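McyG protein (Microcystis aeruginosa PCC 7806, PDB 4R0M) probably activates phenylalanine or a related phenylpropanoid acid as its adenylate and loads it onto a peptidyl carrier domain in microcystin biosynthesis. Local coordinates at residues 192-206 with 335-347. Sequence-based numbering, arbitrary orientation.
Sequences VILTHHNILSMTAGT and GMTESCSGITWSA. With FA5 (adenosine-5'-[phenylalaninyl-phosphate]), chain C.
The back of the adenylate pocket of an ANL-family adenylation domain is packed here, where the turn 337-340 and strand 341-345 lie against strand 192-195 and helix 196-206. On the pocket side Thr337 binds the phosphate oxygen OP2 of the phenylalanyl-adenylate through N and OG1 (2.7 Å from OG1), and the carbonyl of Gly335 takes up the ligand's amino group. With OG1 thus engaged, Thr337 turns its methyl CG2 to Val192 CG2, 3.8 Å away. Cys340 SG enters between Leu194 CD2 (3.7 Å) and the first turn of the helix, beside Asn198 and Ile199. The helix starts in a capping box made by Thr195 and Asn198, whose ND2 bonds to the carbonyl of Asn395. Met202, bent at chi2 (-80°), brings CE to the edge of the Trp345 ring, 3.5 Å from CZ2, while Thr206 lays CG2 over one face. Thr206 OG1 donates to Met202 O and accepts a weak bond from Trp345 NE1 (3.4 Å). A glycine in place of Thr206 would probably leave the indole N-H without this acceptor and part of the ring face uncovered. Phe232 of helix 227-240 and Phe300 also meet the indole, whose strand 341-345 pairs with strand 330-336 in the large mixed sheet.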
loop_
_atom_site.group_PDB
_atom_site.type_symbol
_atom_site.label_atom_id
_atom_site.label_comp_id
_atom_site.label_asym_id
_atom_site.label_seq_id
_atom_site.Cartn_x
_atom_site.Cartn_y
_atom_site.Cartn_z
ATOM N N VAL A 192 -13.489 1.234 4.046
ATOM C CA VAL A 192 -13.436 2.592 3.516
ATOM C C VAL A 192 -14.337 2.736 2.290
ATOM O O VAL A 192 -14.145 2.051 1.284
ATOM C CB VAL A 192 -11.991 3.017 3.176
ATOM C CG1 VAL A 192 -11.965 4.438 2.630
ATOM C CG2 VAL A 192 -11.094 2.903 4.404
ATOM N N ILE A 193 -15.329 3.618 2.395
ATOM C CA ILE A 193 -16.226 3.921 1.284
ATOM C C ILE A 193 -15.612 5.018 0.419
ATOM O O ILE A 193 -15.278 6.097 0.913
ATOM C CB ILE A 193 -17.633 4.353 1.771
ATOM C CG1 ILE A 193 -18.314 3.211 2.539
ATOM C CG2 ILE A 193 -18.503 4.793 0.598
ATOM C CD1 ILE A 193 -19.538 3.632 3.330
ATOM N N LEU A 194 -15.453 4.730 -0.868
ATOM C CA LEU A 194 -14.935 5.713 -1.813
ATOM C C LEU A 194 -15.911 5.949 -2.959
ATOM O O LEU A 194 -16.293 5.022 -3.678
ATOM C CB LEU A 194 -13.558 5.303 -2.346
ATOM C CG LEU A 194 -12.411 5.131 -1.339
ATOM C CD1 LEU A 194 -11.156 4.650 -2.048
ATOM C CD2 LEU A 194 -12.131 6.416 -0.572
ATOM N N THR A 195 -16.319 7.205 -3.105
ATOM C CA THR A 195 -17.226 7.614 -4.168
ATOM C C THR A 195 -16.431 7.907 -5.436
ATOM O O THR A 195 -15.199 8.015 -5.389
ATOM C CB THR A 195 -18.024 8.869 -3.759
ATOM O OG1 THR A 195 -17.122 9.963 -3.553
ATOM C CG2 THR A 195 -18.804 8.617 -2.477
ATOM N N HIS A 196 -17.132 8.026 -6.565
ATOM C CA HIS A 196 -16.528 8.492 -7.815
ATOM C C HIS A 196 -15.874 9.823 -7.594
ATOM O O HIS A 196 -14.744 10.053 -8.033
ATOM C CB HIS A 196 -17.578 8.645 -8.914
ATOM C CG HIS A 196 -18.376 7.396 -9.185
ATOM N ND1 HIS A 196 -18.055 6.530 -10.162
ATOM C CD2 HIS A 196 -19.525 6.895 -8.578
ATOM C CE1 HIS A 196 -18.945 5.521 -10.178
ATOM N NE2 HIS A 196 -19.845 5.745 -9.208
ATOM N N HIS A 197 -16.589 10.707 -6.901
ATOM C CA HIS A 197 -16.118 12.059 -6.626
ATOM C C HIS A 197 -14.888 12.072 -5.763
ATOM O O HIS A 197 -14.007 12.900 -5.975
ATOM C CB HIS A 197 -17.228 12.904 -6.008
ATOM C CG HIS A 197 -16.911 14.382 -5.962
ATOM N ND1 HIS A 197 -16.782 15.130 -7.074
ATOM C CD2 HIS A 197 -16.705 15.240 -4.884
ATOM C CE1 HIS A 197 -16.503 16.401 -6.729
ATOM N NE2 HIS A 197 -16.456 16.468 -5.388
ATOM N N ASN A 198 -14.819 11.157 -4.789
ATOM C CA ASN A 198 -13.605 10.964 -3.983
ATOM C C ASN A 198 -12.398 10.665 -4.862
ATOM O O ASN A 198 -11.382 11.356 -4.797
ATOM C CB ASN A 198 -13.777 9.814 -2.971
ATOM C CG ASN A 198 -14.654 10.179 -1.779
ATOM O OD1 ASN A 198 -15.370 9.325 -1.248
ATOM N ND2 ASN A 198 -14.599 11.435 -1.348
ATOM N N ILE A 199 -12.532 9.631 -5.690
ATOM C CA ILE A 199 -11.445 9.126 -6.526
ATOM C C ILE A 199 -11.000 10.156 -7.573
ATOM O O ILE A 199 -9.807 10.447 -7.700
ATOM C CB ILE A 199 -11.841 7.786 -7.197
ATOM C CG1 ILE A 199 -12.066 6.708 -6.129
ATOM C CG2 ILE A 199 -10.779 7.336 -8.194
ATOM C CD1 ILE A 199 -12.936 5.550 -6.576
ATOM N N LEU A 200 -11.966 10.715 -8.298
ATOM C CA LEU A 200 -11.670 11.647 -9.386
ATOM C C LEU A 200 -11.204 13.018 -8.907
ATOM O O LEU A 200 -10.551 13.750 -9.651
ATOM C CB LEU A 200 -12.848 11.747 -10.361
ATOM C CG LEU A 200 -13.152 10.413 -11.055
ATOM C CD1 LEU A 200 -14.397 10.510 -11.920
ATOM C CD2 LEU A 200 -11.959 9.919 -11.867
ATOM N N SER A 201 -11.525 13.348 -7.658
ATOM C CA SER A 201 -11.005 14.551 -7.017
ATOM C C SER A 201 -9.532 14.390 -6.614
ATOM O O SER A 201 -8.790 15.374 -6.560
ATOM C CB SER A 201 -11.863 14.929 -5.813
ATOM O OG SER A 201 -13.174 15.292 -6.212
HETATM N N MSE A 202 -9.078 13.176 -6.369
HETATM C CA MSE A 202 -7.691 12.912 -6.123
HETATM C C MSE A 202 -6.990 12.962 -7.427
HETATM O O MSE A 202 -5.951 13.574 -7.526
HETATM C CB MSE A 202 -7.555 11.556 -5.428
HETATM C CG MSE A 202 -6.131 11.077 -5.201
HETATM SE SE MSE A 202 -5.260 10.288 -6.738
HETATM C CE MSE A 202 -3.448 10.259 -6.195
ATOM N N THR A 203 -7.552 12.321 -8.422
ATOM C CA THR A 203 -6.952 12.252 -9.752
ATOM C C THR A 203 -6.673 13.643 -10.297
ATOM O O THR A 203 -5.541 13.949 -10.676
ATOM C CB THR A 203 -7.868 11.528 -10.757
ATOM O OG1 THR A 203 -9.122 12.201 -10.856
ATOM C CG2 THR A 203 -8.123 10.135 -10.311
ATOM N N ALA A 204 -7.714 14.476 -10.321
ATOM C CA ALA A 204 -7.619 15.841 -10.829
ATOM C C ALA A 204 -6.567 16.649 -10.071
ATOM O O ALA A 204 -5.715 17.290 -10.690
ATOM C CB ALA A 204 -8.980 16.530 -10.774
ATOM N N GLY A 205 -6.618 16.592 -8.740
ATOM C CA GLY A 205 -5.665 17.305 -7.887
ATOM C C GLY A 205 -4.220 16.900 -8.125
ATOM O O GLY A 205 -3.339 17.754 -8.216
ATOM N N THR A 206 -3.985 15.595 -8.237
ATOM C CA THR A 206 -2.645 15.058 -8.481
ATOM C C THR A 206 -2.121 15.457 -9.866
ATOM O O THR A 206 -0.949 15.808 -10.012
ATOM C CB THR A 206 -2.618 13.522 -8.302
ATOM O OG1 THR A 206 -3.099 13.188 -6.995
ATOM C CG2 THR A 206 -1.209 12.968 -8.462
ATOM N N GLY A 335 -0.135 9.268 1.724
ATOM C CA GLY A 335 -1.465 8.876 1.293
ATOM C C GLY A 335 -1.992 7.733 2.137
ATOM O O GLY A 335 -1.263 7.154 2.946
HETATM N N MSE A 336 -3.271 7.421 1.954
HETATM C CA MSE A 336 -3.915 6.316 2.662
HETATM C C MSE A 336 -5.122 5.886 1.883
HETATM O O MSE A 336 -5.536 6.566 0.939
HETATM C CB MSE A 336 -4.286 6.707 4.096
HETATM C CG MSE A 336 -5.215 7.911 4.210
HETATM SE SE MSE A 336 -4.994 8.749 5.982
HETATM C CE MSE A 336 -5.390 7.191 7.125
ATOM N N THR A 337 -5.691 4.747 2.269
ATOM C CA THR A 337 -6.921 4.241 1.666
ATOM C C THR A 337 -8.049 5.265 1.797
ATOM O O THR A 337 -8.843 5.450 0.872
ATOM C CB THR A 337 -7.336 2.898 2.304
ATOM O OG1 THR A 337 -6.242 1.975 2.219
ATOM C CG2 THR A 337 -8.541 2.303 1.598
ATOM N N GLU A 338 -8.088 5.941 2.942
ATOM C CA GLU A 338 -9.123 6.925 3.253
ATOM C C GLU A 338 -9.086 8.175 2.362
ATOM O O GLU A 338 -10.061 8.929 2.305
ATOM C CB GLU A 338 -9.057 7.315 4.735
ATOM C CG GLU A 338 -9.614 6.261 5.690
ATOM C CD GLU A 338 -8.605 5.193 6.090
ATOM O OE1 GLU A 338 -7.511 5.119 5.489
ATOM O OE2 GLU A 338 -8.909 4.419 7.021
ATOM N N SER A 339 -7.969 8.384 1.667
ATOM C CA SER A 339 -7.821 9.528 0.765
ATOM C C SER A 339 -7.487 9.115 -0.672
ATOM O O SER A 339 -6.860 9.878 -1.409
ATOM C CB SER A 339 -6.765 10.508 1.300
ATOM O OG SER A 339 -5.454 9.971 1.192
ATOM N N CYS A 340 -7.910 7.913 -1.064
ATOM C CA CYS A 340 -7.669 7.383 -2.414
ATOM C C CYS A 340 -6.169 7.523 -2.722
ATOM O O CYS A 340 -5.779 8.160 -3.710
ATOM C CB CYS A 340 -8.504 8.142 -3.455
ATOM S SG CYS A 340 -10.235 8.406 -3.005
ATOM N N SER A 341 -5.349 6.906 -1.871
ATOM C CA SER A 341 -3.879 6.985 -1.940
ATOM C C SER A 341 -3.368 8.426 -1.769
ATOM O O SER A 341 -3.862 9.154 -0.904
ATOM C CB SER A 341 -3.300 6.276 -3.182
ATOM O OG SER A 341 -3.442 7.053 -4.357
ATOM N N GLY A 342 -2.392 8.826 -2.588
ATOM C CA GLY A 342 -1.673 10.098 -2.426
ATOM C C GLY A 342 -2.506 11.339 -2.171
ATOM O O GLY A 342 -3.470 11.605 -2.887
ATOM N N ILE A 343 -2.129 12.096 -1.141
ATOM C CA ILE A 343 -2.797 13.358 -0.801
ATOM C C ILE A 343 -1.809 14.530 -0.691
ATOM O O ILE A 343 -2.184 15.683 -0.920
ATOM C CB ILE A 343 -3.675 13.238 0.471
ATOM C CG1 ILE A 343 -4.594 14.460 0.614
ATOM C CG2 ILE A 343 -2.822 13.018 1.716
ATOM C CD1 ILE A 343 -5.713 14.299 1.617
ATOM N N THR A 344 -0.558 14.233 -0.332
ATOM C CA THR A 344 0.523 15.217 -0.402
ATOM C C THR A 344 1.646 14.670 -1.279
ATOM O O THR A 344 1.872 13.461 -1.320
ATOM C CB THR A 344 1.096 15.608 0.985
ATOM O OG1 THR A 344 1.853 14.518 1.529
ATOM C CG2 THR A 344 -0.006 16.012 1.963
ATOM N N TRP A 345 2.336 15.562 -1.986
ATOM C CA TRP A 345 3.427 15.169 -2.874
ATOM C C TRP A 345 4.607 16.072 -2.687
ATOM O O TRP A 345 4.459 17.294 -2.639
ATOM C CB TRP A 345 2.982 15.207 -4.335
ATOM C CG TRP A 345 1.749 14.384 -4.632
ATOM C CD1 TRP A 345 0.430 14.823 -4.688
ATOM C CD2 TRP A 345 1.682 12.944 -4.924
ATOM N NE1 TRP A 345 -0.418 13.789 -4.988
ATOM C CE2 TRP A 345 0.264 12.636 -5.139
ATOM C CE3 TRP A 345 2.616 11.920 -5.027
ATOM C CZ2 TRP A 345 -0.172 11.354 -5.443
ATOM C CZ3 TRP A 345 2.164 10.631 -5.332
ATOM C CH2 TRP A 345 0.803 10.357 -5.532
ATOM N N SER A 346 5.791 15.476 -2.573
ATOM C CA SER A 346 7.031 16.237 -2.491
ATOM C C SER A 346 7.331 16.882 -3.838
ATOM O O SER A 346 6.954 16.352 -4.887
ATOM C CB SER A 346 8.189 15.327 -2.075
ATOM O OG SER A 346 9.417 16.031 -2.021
ATOM N N ALA A 347 8.006 18.028 -3.802
ATOM C CA ALA A 347 8.472 18.693 -5.016
ATOM C C ALA A 347 9.685 17.970 -5.602
ATOM O O ALA A 347 10.050 18.189 -6.758
ATOM C CB ALA A 347 8.803 20.151 -4.729
HETATM C C FA5 C . -1.311 2.940 2.110
HETATM O O FA5 C . -0.362 2.291 2.534
HETATM C CA FA5 C . -1.071 4.198 1.315
HETATM N N FA5 C . -0.147 4.967 2.114
HETATM C CB FA5 C . -0.430 3.914 -0.051
HETATM C CG FA5 C . 0.014 5.092 -0.927
HETATM C CD1 FA5 C . 0.192 6.393 -0.455
HETATM C CD2 FA5 C . 0.271 4.853 -2.284
HETATM C CE1 FA5 C . 0.605 7.421 -1.313
HETATM C CE2 FA5 C . 0.690 5.870 -3.149
HETATM C CZ FA5 C . 0.856 7.165 -2.660
HETATM P P FA5 C . -3.118 1.960 3.892
HETATM O OP1 FA5 C . -2.874 0.477 3.979
HETATM O OP2 FA5 C . -4.507 2.483 4.157
HETATM O OP3 FA5 C . -2.663 2.477 2.421
HETATM O "O5'" FA5 C . -2.103 2.647 4.939
HETATM C "C5'" FA5 C . -2.088 4.050 5.189
HETATM C "C4'" FA5 C . -1.064 4.325 6.280
HETATM O "O4'" FA5 C . 0.272 4.034 5.852
HETATM C "C3'" FA5 C . -1.023 5.781 6.698
HETATM O "O3'" FA5 C . -2.055 6.102 7.629
HETATM C "C2'" FA5 C . 0.353 5.889 7.316
HETATM O "O2'" FA5 C . 0.332 5.430 8.672
HETATM C "C1'" FA5 C . 1.187 4.926 6.496
HETATM N N9 FA5 C . 1.957 5.702 5.490
HETATM C C8 FA5 C . 1.653 5.815 4.185
HETATM N N7 FA5 C . 2.552 6.588 3.528
HETATM C C5 FA5 C . 3.462 6.997 4.430
HETATM C C6 FA5 C . 4.685 7.839 4.415
HETATM N N6 FA5 C . 5.125 8.417 3.274
HETATM N N1 FA5 C . 5.349 8.016 5.583
HETATM C C2 FA5 C . 4.923 7.452 6.732
HETATM N N3 FA5 C . 3.828 6.672 6.818
HETATM C C4 FA5 C . 3.066 6.413 5.723
#